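Local coordinates for protein geranyl diphosphate synthase small subunit (Antirrhinum majus, PDB 3QKC) that probably partners a catalytic large subunit in making geranyl diphosphate, the ten-carbon precursor of monoterpenes, from dimethylallyl and isopentenyl diphosphates, at residues H184-G187 with A188-A192; L205-F208 with G209-G213. All blocks are in the same frame, centred on the assembly; numbering follows the deposited sequence.

Contact 1 of 2, residues H184-G187 with A188-A192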
ATOM      1  N   HIS A 184      -5.761 -15.300  -4.384  1.00 33.19           N
ATOM      2  CA  HIS A 184      -6.750 -15.739  -5.379  1.00 32.85           C
ATOM      3  C   HIS A 184      -8.179 -15.228  -5.059  1.00 32.65           C
ATOM      4  O   HIS A 184      -8.914 -14.792  -5.957  1.00 31.64           O
ATOM      5  CB  HIS A 184      -6.728 -17.259  -5.513  1.00 33.72           C
ATOM      6  CG  HIS A 184      -5.539 -17.789  -6.259  1.00 33.85           C
ATOM      7  ND1 HIS A 184      -4.255 -17.741  -5.757  1.00 33.23           N
ATOM      8  CD2 HIS A 184      -5.449 -18.399  -7.470  1.00 34.03           C
ATOM      9  CE1 HIS A 184      -3.428 -18.294  -6.629  1.00 33.64           C
ATOM     10  NE2 HIS A 184      -4.127 -18.710  -7.669  1.00 33.94           N
ATOM     11  N   ALA A 185      -8.548 -15.285  -3.777  1.00 33.05           N
ATOM     12  CA  ALA A 185      -9.843 -14.799  -3.316  1.00 34.40           C
ATOM     13  C   ALA A 185     -10.060 -13.342  -3.752  1.00 34.68           C
ATOM     14  O   ALA A 185     -11.083 -13.007  -4.346  1.00 35.36           O
ATOM     15  CB  ALA A 185      -9.947 -14.940  -1.792  1.00 34.99           C
ATOM     16  N   CYS A 186      -9.060 -12.506  -3.495  1.00 34.27           N
ATOM     17  CA  CYS A 186      -9.057 -11.105  -3.885  1.00 34.13           C
ATOM     18  C   CYS A 186      -9.136 -10.924  -5.396  1.00 34.38           C
ATOM     19  O   CYS A 186      -9.929 -10.109  -5.906  1.00 35.21           O
ATOM     20  CB  CYS A 186      -7.801 -10.435  -3.346  1.00 33.17           C
ATOM     21  SG  CYS A 186      -7.506  -8.790  -4.023  1.00 43.45           S
ATOM     22  N   GLY A 187      -8.295 -11.652  -6.115  1.00 33.72           N
ATOM     23  CA  GLY A 187      -8.363 -11.647  -7.569  1.00 34.09           C
ATOM     24  C   GLY A 187      -9.767 -11.939  -8.074  1.00 34.83           C
ATOM     25  O   GLY A 187     -10.310 -11.196  -8.889  1.00 34.66           O
ATOM     26  N   ALA A 188     -10.352 -13.030  -7.582  1.00 35.52           N
ATOM     27  CA  ALA A 188     -11.667 -13.461  -8.039  1.00 36.04           C
ATOM     28  C   ALA A 188     -12.719 -12.430  -7.654  1.00 37.49           C
ATOM     29  O   ALA A 188     -13.566 -12.068  -8.472  1.00 38.71           O
ATOM     30  CB  ALA A 188     -11.997 -14.802  -7.459  1.00 36.00           C
ATOM     31  N   ALA A 189     -12.647 -11.931  -6.421  1.00 37.59           N
ATOM     32  CA  ALA A 189     -13.630 -10.958  -5.939  1.00 38.66           C
ATOM     33  C   ALA A 189     -13.561  -9.637  -6.709  1.00 38.70           C
ATOM     34  O   ALA A 189     -14.608  -9.052  -7.014  1.00 40.16           O
ATOM     35  CB  ALA A 189     -13.488 -10.732  -4.442  1.00 38.57           C
ATOM     36  N   CYS A 190     -12.347  -9.176  -7.021  1.00 37.00           N
ATOM     37  CA  CYS A 190     -12.148  -7.977  -7.863  1.00 37.18           C
ATOM     38  C   CYS A 190     -12.729  -8.171  -9.255  1.00 37.80           C
ATOM     39  O   CYS A 190     -13.455  -7.324  -9.757  1.00 38.46           O
ATOM     40  CB  CYS A 190     -10.667  -7.642  -8.005  1.00 36.33           C
ATOM     41  SG  CYS A 190      -9.939  -6.808  -6.598  1.00 36.99           S
ATOM     42  N   GLY A 191     -12.388  -9.288  -9.886  1.00 37.72           N
ATOM     43  CA  GLY A 191     -12.988  -9.649 -11.163  1.00 38.43           C
ATOM     44  C   GLY A 191     -14.496  -9.483 -11.136  1.00 39.64           C
ATOM     45  O   GLY A 191     -15.077  -8.789 -11.980  1.00 40.45           O
ATOM     46  N   ALA A 192     -15.122 -10.096 -10.136  1.00 39.65           N
ATOM     47  CA  ALA A 192     -16.568 -10.094 -10.013  1.00 40.88           C
ATOM     48  C   ALA A 192     -17.114  -8.688  -9.759  1.00 41.49           C
ATOM     49  O   ALA A 192     -18.099  -8.283 -10.375  1.00 43.06           O
ATOM     50  CB  ALA A 192     -17.007 -11.086  -8.915  1.00 40.97           C
TER
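A188 sits one turn beyond H184 in helix 169-195, in a buried part of the all-helical fold of isoprenyl diphosphate synthases. The turn is a worked example of the i to i+4 pairing of an alpha helix, in which each backbone N-H reaches the C=O four residues earlier and side chains one turn apart can meet on the same face. The amide N of A188 donates to H184 O at 2.8 Å, and its CB, 3.4 Å from the same H184 O, rides alongside that carbonyl. The imidazole of H184 takes no part in this turn: NE2 bonds to S48 OG and ND1 to E180 O, so both ring nitrogens are satisfied and the ring's rotation is fixed. A189 repeats the pattern, its N 2.8 Å from A185 O, and R206 of helix 199-219 lies against the methyls of both A185 and A189. C190 follows with a bond of 2.8 Å from its N to C186 O, and here the side chains join in as well. With C186, it forms a CxxxC sequence motif, and both cysteines face helix 134-148, while C190 also meets C53 of helix 48-59. The torsions explain the sulfur pairing: C186 SG stands anti to its backbone N (chi1 169°) and leans forward along the helix, whereas C190 SG folds back beside its own N (chi1 -78°), toward the preceding turn. The two thiols thus converge without a disulfide, SG to SG being 4.1 Å, and C190 SG comes to rest 3.4 Å from C186 O. G191 closes the series; as neither it nor G187 has a side chain, the backbone alone makes the contact, G191 N to G187 O at 3.0 Å with an almost straight N-H...O angle of 173°.

Contact 2 of 2, residues L205-F208 with G209-G213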
ATOM      1  N   LEU A 205     -17.458 -16.233  -5.692  1.00 49.01           N
ATOM      2  CA  LEU A 205     -16.186 -16.222  -6.413  1.00 47.08           C
ATOM      3  C   LEU A 205     -15.033 -15.981  -5.465  1.00 45.31           C
ATOM      4  O   LEU A 205     -13.929 -16.494  -5.683  1.00 44.05           O
ATOM      5  CB  LEU A 205     -16.192 -15.205  -7.557  1.00 46.49           C
ATOM      6  CG  LEU A 205     -16.808 -15.810  -8.829  1.00 50.46           C
ATOM      7  CD1 LEU A 205     -17.479 -14.746  -9.692  1.00 48.05           C
ATOM      8  CD2 LEU A 205     -15.783 -16.647  -9.633  1.00 46.67           C
ATOM      9  N   ARG A 206     -15.300 -15.224  -4.398  1.00 45.26           N
ATOM     10  CA  ARG A 206     -14.296 -15.003  -3.367  1.00 44.37           C
ATOM     11  C   ARG A 206     -13.923 -16.329  -2.715  1.00 43.54           C
ATOM     12  O   ARG A 206     -12.739 -16.648  -2.579  1.00 41.81           O
ATOM     13  CB  ARG A 206     -14.763 -13.997  -2.309  1.00 46.14           C
ATOM     14  CG  ARG A 206     -13.604 -13.445  -1.467  1.00 47.45           C
ATOM     15  CD  ARG A 206     -14.100 -12.650  -0.273  1.00 46.02           C
ATOM     16  NE  ARG A 206     -14.296 -11.230  -0.571  1.00 48.02           N
ATOM     17  CZ  ARG A 206     -15.482 -10.667  -0.808  1.00 46.99           C
ATOM     18  NH1 ARG A 206     -15.568  -9.366  -1.053  1.00 49.05           N
ATOM     19  NH2 ARG A 206     -16.588 -11.397  -0.794  1.00 50.71           N
ATOM     20  N   ARG A 207     -14.942 -17.099  -2.330  1.00 44.91           N
ATOM     21  CA  ARG A 207     -14.727 -18.422  -1.752  1.00 45.59           C
ATOM     22  C   ARG A 207     -14.039 -19.322  -2.771  1.00 44.51           C
ATOM     23  O   ARG A 207     -13.091 -20.031  -2.431  1.00 44.20           O
ATOM     24  CB  ARG A 207     -16.037 -19.044  -1.251  1.00 48.12           C
ATOM     25  CG  ARG A 207     -16.619 -18.334  -0.032  1.00 51.42           C
ATOM     26  CD  ARG A 207     -17.635 -19.197   0.734  1.00 51.46           C
ATOM     27  NE  ARG A 207     -18.848 -19.498  -0.039  1.00 55.10           N
ATOM     28  CZ  ARG A 207     -19.824 -18.624  -0.300  1.00 53.48           C
ATOM     29  NH1 ARG A 207     -19.749 -17.366   0.118  1.00 55.15           N
ATOM     30  NH2 ARG A 207     -20.876 -19.005  -1.004  1.00 57.16           N
ATOM     31  N   PHE A 208     -14.487 -19.257  -4.026  1.00 43.86           N
ATOM     32  CA  PHE A 208     -13.806 -19.993  -5.087  1.00 43.30           C
ATOM     33  C   PHE A 208     -12.305 -19.729  -5.084  1.00 41.47           C
ATOM     34  O   PHE A 208     -11.517 -20.668  -5.042  1.00 41.53           O
ATOM     35  CB  PHE A 208     -14.360 -19.691  -6.480  1.00 43.57           C
ATOM     36  CG  PHE A 208     -13.625 -20.426  -7.570  1.00 44.98           C
ATOM     37  CD1 PHE A 208     -13.927 -21.760  -7.853  1.00 44.46           C
ATOM     38  CD2 PHE A 208     -12.584 -19.809  -8.273  1.00 41.97           C
ATOM     39  CE1 PHE A 208     -13.223 -22.464  -8.844  1.00 46.05           C
ATOM     40  CE2 PHE A 208     -11.879 -20.505  -9.262  1.00 43.59           C
ATOM     41  CZ  PHE A 208     -12.201 -21.833  -9.550  1.00 43.07           C
ATOM     42  N   GLY A 209     -11.930 -18.451  -5.143  1.00 40.06           N
ATOM     43  CA  GLY A 209     -10.529 -18.050  -5.191  1.00 38.57           C
ATOM     44  C   GLY A 209      -9.753 -18.577  -4.012  1.00 38.39           C
ATOM     45  O   GLY A 209      -8.667 -19.119  -4.172  1.00 38.01           O
ATOM     46  N   LEU A 210     -10.330 -18.444  -2.819  1.00 39.31           N
ATOM     47  CA  LEU A 210      -9.704 -18.970  -1.607  1.00 39.54           C
ATOM     48  C   LEU A 210      -9.336 -20.441  -1.728  1.00 40.40           C
ATOM     49  O   LEU A 210      -8.225 -20.830  -1.348  1.00 40.20           O
ATOM     50  CB  LEU A 210     -10.579 -18.748  -0.377  1.00 40.82           C
ATOM     51  CG  LEU A 210      -9.946 -18.914   1.015  1.00 41.81           C
ATOM     52  CD1 LEU A 210      -8.789 -17.942   1.254  1.00 39.95           C
ATOM     53  CD2 LEU A 210     -11.012 -18.736   2.104  1.00 42.73           C
ATOM     54  N   TYR A 211     -10.260 -21.251  -2.249  1.00 41.30           N
ATOM     55  CA  TYR A 211     -10.049 -22.691  -2.327  1.00 42.54           C
ATOM     56  C   TYR A 211      -8.934 -23.042  -3.318  1.00 41.05           C
ATOM     57  O   TYR A 211      -8.003 -23.752  -2.964  1.00 41.01           O
ATOM     58  CB  TYR A 211     -11.349 -23.449  -2.661  1.00 44.89           C
ATOM     59  CG  TYR A 211     -12.516 -23.188  -1.722  1.00 45.77           C
ATOM     60  CD1 TYR A 211     -13.810 -23.051  -2.224  1.00 46.91           C
ATOM     61  CD2 TYR A 211     -12.330 -23.078  -0.337  1.00 46.63           C
ATOM     62  CE1 TYR A 211     -14.901 -22.811  -1.375  1.00 47.88           C
ATOM     63  CE2 TYR A 211     -13.403 -22.826   0.521  1.00 47.57           C
ATOM     64  CZ  TYR A 211     -14.686 -22.703  -0.007  1.00 48.74           C
ATOM     65  OH  TYR A 211     -15.755 -22.470   0.814  1.00 49.87           O
ATOM     66  N   VAL A 212      -9.023 -22.532  -4.543  1.00 39.82           N
ATOM     67  CA  VAL A 212      -7.965 -22.771  -5.535  1.00 39.34           C
ATOM     68  C   VAL A 212      -6.612 -22.144  -5.173  1.00 38.81           C
ATOM     69  O   VAL A 212      -5.567 -22.707  -5.500  1.00 39.48           O
ATOM     70  CB  VAL A 212      -8.391 -22.379  -6.975  1.00 38.77           C
ATOM     71  CG1 VAL A 212      -9.509 -23.319  -7.460  1.00 39.13           C
ATOM     72  CG2 VAL A 212      -8.819 -20.917  -7.068  1.00 36.77           C
ATOM     73  N   GLY A 213      -6.631 -20.999  -4.485  1.00 37.55           N
ATOM     74  CA  GLY A 213      -5.403 -20.369  -4.016  1.00 36.29           C
ATOM     75  C   GLY A 213      -4.732 -21.164  -2.922  1.00 37.41           C
ATOM     76  O   GLY A 213      -3.499 -21.339  -2.924  1.00 37.13           O
TER
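The Y211 ring overlaps the carbonyl group of R207 one turn earlier in helix 199-219, with R207 O beneath one face, displaced toward the rim and 3.1 Å from Y211 CD1. This illustrates how the i to i+4 spacing of an alpha helix joins backbone N-H to C=O and also brings side chains together on one face. The same oxygen accepts the amide of Y211, N to O 3.1 Å, and is thus held by a backbone bond while an aromatic face covers it. Farther out the two side chains run side by side and point the same way: R207 CD packs 3.8 Å from Y211 OH, and the hydroxyl lies at the edge of the guanidinium, near its plane, although guanidinium and ring are turned 66° apart. The arginine's charge is answered elsewhere, NE pairing with E240 in a salt bridge; the preceding residue, R206, likewise reaches E143 in a salt bridge. Replacing Y211, which also touches L233 and L236 of helix 227-241, by an alanine here would probably uncover R207 O, strip the R207 methylenes of their neighbour and open a gap beside those leucines. F208 and V212 form the second pair. With CG anti to its backbone N (chi1 178°), F208 turns its ring to where V212 CG1 makes an off-centre CH-pi contact, 4.2 Å from the ring centroid. V212 CG2 meanwhile settles 3.4 Å from F208 O, which receives the V212 amide at 3.2 Å and a weak, bent bond from Y211 N. G209 N is bonded to L205 O at 2.8 Å. A237 and L241 of helix 227-241 also touch F208, and L52 touches both F208 and V212. Two chemistries therefore divide the helix surface, a greasy aromatic-aliphatic seam facing the interior and a tyrosine-arginine pair at its margin whose positive charge is probably steadied by E240.

Followed from the N terminus, contact 1 comes first, within helix 169-195, and ends before contact 2 begins in the next helix, 199-219. The two are in series: neither encloses nor crosses the other, and each spans consecutive turns of one helix without closing a long loop. The short connection between the helices turns the chain back, so that the pair pack antiparallel, contact centres about 8 Å apart. H184 CB approaches G209 O (3.0 Å) and A188 CB approaches L205 O (3.1 Å), so that beta carbons of one helix meet backbone carbonyls of the other. Helix 48-59 bridges both through L52, and E143 of helix 134-148 meets A189, C190 and R206.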